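Local coordinates for amino acid ABC superfamily ATP binding cassette transporter, binding protein (PDB 4H5F) that binds arginine and probably delivers it to an ABC transporter for amino acid uptake, at residues A23-Q28 with G39-M44. Residues are numbered along the deposited sequence; the frame is centred on the assembly and turned at random.
With ARG (arginine), chain U.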
loop_
_atom_site.group_PDB
_atom_site.type_symbol
_atom_site.label_atom_id
_atom_site.label_comp_id
_atom_site.label_asym_id
_atom_site.label_seq_id
_atom_site.Cartn_x
_atom_site.Cartn_y
_atom_site.Cartn_z
ATOM N N ALA A 23 5.385 0.138 5.269
ATOM C CA ALA A 23 4.983 -0.362 6.579
ATOM C C ALA A 23 3.779 0.417 7.050
ATOM O O ALA A 23 3.796 1.639 6.971
ATOM C CB ALA A 23 6.145 -0.200 7.584
ATOM N N PRO A 24 2.751 -0.260 7.605
ATOM C CA PRO A 24 2.642 -1.663 8.040
ATOM C C PRO A 24 2.070 -2.640 7.016
ATOM O O PRO A 24 1.936 -3.822 7.323
ATOM C CB PRO A 24 1.667 -1.554 9.204
ATOM C CG PRO A 24 0.735 -0.514 8.747
ATOM C CD PRO A 24 1.593 0.517 8.068
ATOM N N PHE A 25 1.727 -2.166 5.826
ATOM C CA PHE A 25 1.232 -3.053 4.777
ATOM C C PHE A 25 2.302 -4.054 4.303
ATOM O O PHE A 25 2.092 -5.272 4.360
ATOM C CB PHE A 25 0.681 -2.243 3.587
ATOM C CG PHE A 25 -0.538 -1.449 3.918
ATOM C CD1 PHE A 25 -1.785 -2.044 3.928
ATOM C CD2 PHE A 25 -0.435 -0.104 4.229
ATOM C CE1 PHE A 25 -2.905 -1.304 4.243
ATOM C CE2 PHE A 25 -1.541 0.640 4.534
ATOM C CZ PHE A 25 -2.784 0.041 4.551
ATOM N N GLU A 26 3.432 -3.548 3.813
ATOM C CA GLU A 26 4.538 -4.413 3.399
ATOM C C GLU A 26 5.853 -3.692 3.488
ATOM O O GLU A 26 5.954 -2.530 3.110
ATOM C CB GLU A 26 4.359 -4.961 1.980
ATOM C CG GLU A 26 4.060 -3.918 0.923
ATOM C CD GLU A 26 2.583 -3.735 0.743
ATOM O OE1 GLU A 26 1.841 -4.703 0.974
ATOM O OE2 GLU A 26 2.144 -2.632 0.379
ATOM N N PHE A 27 6.865 -4.393 3.986
ATOM C CA PHE A 27 8.159 -3.784 4.262
ATOM C C PHE A 27 9.184 -4.861 4.540
ATOM O O PHE A 27 8.847 -6.033 4.618
ATOM C CB PHE A 27 8.073 -2.741 5.408
ATOM C CG PHE A 27 7.681 -3.305 6.769
ATOM C CD1 PHE A 27 6.358 -3.583 7.082
ATOM C CD2 PHE A 27 8.637 -3.502 7.753
ATOM C CE1 PHE A 27 6.000 -4.068 8.325
ATOM C CE2 PHE A 27 8.278 -4.000 8.998
ATOM C CZ PHE A 27 6.965 -4.273 9.284
ATOM N N GLN A 28 10.441 -4.465 4.670
ATOM C CA GLN A 28 11.506 -5.422 4.904
ATOM C C GLN A 28 11.965 -5.456 6.358
ATOM O O GLN A 28 12.075 -4.415 7.004
ATOM C CB GLN A 28 12.667 -5.119 3.979
ATOM C CG GLN A 28 12.284 -5.314 2.550
ATOM C CD GLN A 28 13.282 -4.721 1.629
ATOM O OE1 GLN A 28 13.022 -3.701 0.993
ATOM N NE2 GLN A 28 14.447 -5.346 1.545
ATOM N N GLY A 39 4.643 -7.847 6.836
ATOM C CA GLY A 39 3.585 -6.854 6.925
ATOM C C GLY A 39 2.208 -7.476 6.838
ATOM O O GLY A 39 2.089 -8.656 6.528
ATOM N N ALA A 40 1.168 -6.691 7.109
ATOM C CA ALA A 40 -0.204 -7.191 7.092
ATOM C C ALA A 40 -0.649 -7.748 5.732
ATOM O O ALA A 40 -1.382 -8.747 5.682
ATOM C CB ALA A 40 -1.182 -6.100 7.561
ATOM N N ASP A 41 -0.243 -7.102 4.635
ATOM C CA ASP A 41 -0.574 -7.613 3.308
ATOM C C ASP A 41 0.086 -8.970 3.079
ATOM O O ASP A 41 -0.485 -9.827 2.409
ATOM C CB ASP A 41 -0.110 -6.657 2.217
ATOM C CG ASP A 41 -1.123 -5.569 1.899
ATOM O OD1 ASP A 41 -2.264 -5.610 2.407
ATOM O OD2 ASP A 41 -0.774 -4.677 1.092
ATOM N N ILE A 42 1.283 -9.163 3.636
ATOM C CA ILE A 42 2.028 -10.406 3.447
ATOM C C ILE A 42 1.361 -11.540 4.238
ATOM O O ILE A 42 1.212 -12.656 3.728
ATOM C CB ILE A 42 3.535 -10.272 3.826
ATOM C CG1 ILE A 42 4.159 -9.040 3.162
ATOM C CG2 ILE A 42 4.310 -11.499 3.381
ATOM C CD1 ILE A 42 4.102 -9.078 1.651
ATOM N N ASP A 43 0.942 -11.252 5.469
ATOM C CA ASP A 43 0.205 -12.238 6.264
ATOM C C ASP A 43 -1.091 -12.642 5.586
ATOM O O ASP A 43 -1.448 -13.813 5.545
ATOM C CB ASP A 43 -0.097 -11.689 7.639
ATOM C CG ASP A 43 1.128 -11.577 8.486
ATOM O OD1 ASP A 43 2.134 -12.201 8.115
ATOM O OD2 ASP A 43 1.096 -10.870 9.504
ATOM N N MET A 44 -1.801 -11.663 5.052
ATOM C CA MET A 44 -3.001 -11.959 4.294
ATOM C C MET A 44 -2.698 -12.799 3.043
ATOM O O MET A 44 -3.438 -13.718 2.718
ATOM C CB MET A 44 -3.731 -10.673 3.903
ATOM C CG MET A 44 -5.002 -10.937 3.096
ATOM S SD MET A 44 -5.789 -9.415 2.576
ATOM C CE MET A 44 -4.511 -8.737 1.534
HETATM N N ARG U . -3.046 3.195 -1.876
HETATM C CA ARG U . -2.272 3.890 -2.886
HETATM C C ARG U . -2.615 3.408 -4.279
HETATM O O ARG U . -2.269 4.052 -5.261
HETATM C CB ARG U . -0.766 3.746 -2.624
HETATM C CG ARG U . -0.299 2.323 -2.363
HETATM C CD ARG U . 1.236 2.237 -2.406
HETATM N NE ARG U . 1.718 0.924 -1.986
HETATM C CZ ARG U . 2.996 0.620 -1.786
HETATM N NH1 ARG U . 3.935 1.536 -1.967
HETATM N NH2 ARG U . 3.336 -0.606 -1.395
HETATM O OXT ARG U . -3.247 2.375 -4.476
#
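Glu26 reaches from the loop leading into strand 27-29 to both Asp41 and the bound arginine. Its CB lies 4.1 Å from Ile42 CD1, on the first turn of helix 40-51. A chi1 of 51° tucks CG between N and C of its own backbone, and the kink at chi2 (-92°) turns the carboxylate onto Asp41. Glu26 CG comes within 4.1 Å of the ligand NH2, and Glu26 CD is 3.5 Å from Asp41 OD2. Glu26 OE1 sits 2.6 Å from Asp41 OD2, so close that one acid group probably holds a proton; the two carboxylate planes are turned 30° apart. The other oxygen, Glu26 OE2, accepts a hydrogen bond of 2.9 Å from NH2 of the ligand guanidinium, forming one wall of the arginine site in this family 3 solute-binding protein; Gly81 O, Ser83 N and Asp171 OD2 are among the ligand's other partners. Asp41 is in turn held by Tyr228 OH at OD1 and Gly81 N at OD2, a second shell behind Glu26. Two backbone bonds also join the segments: Ala40 N to Pro24 O, 3.0 Å and nearly straight, and Asp41 N to Phe25 O, also 3.0 Å but more bent. Gly39 CA, at the N-cap, makes a CA-H...O contact of 3.4 Å with Phe25 O.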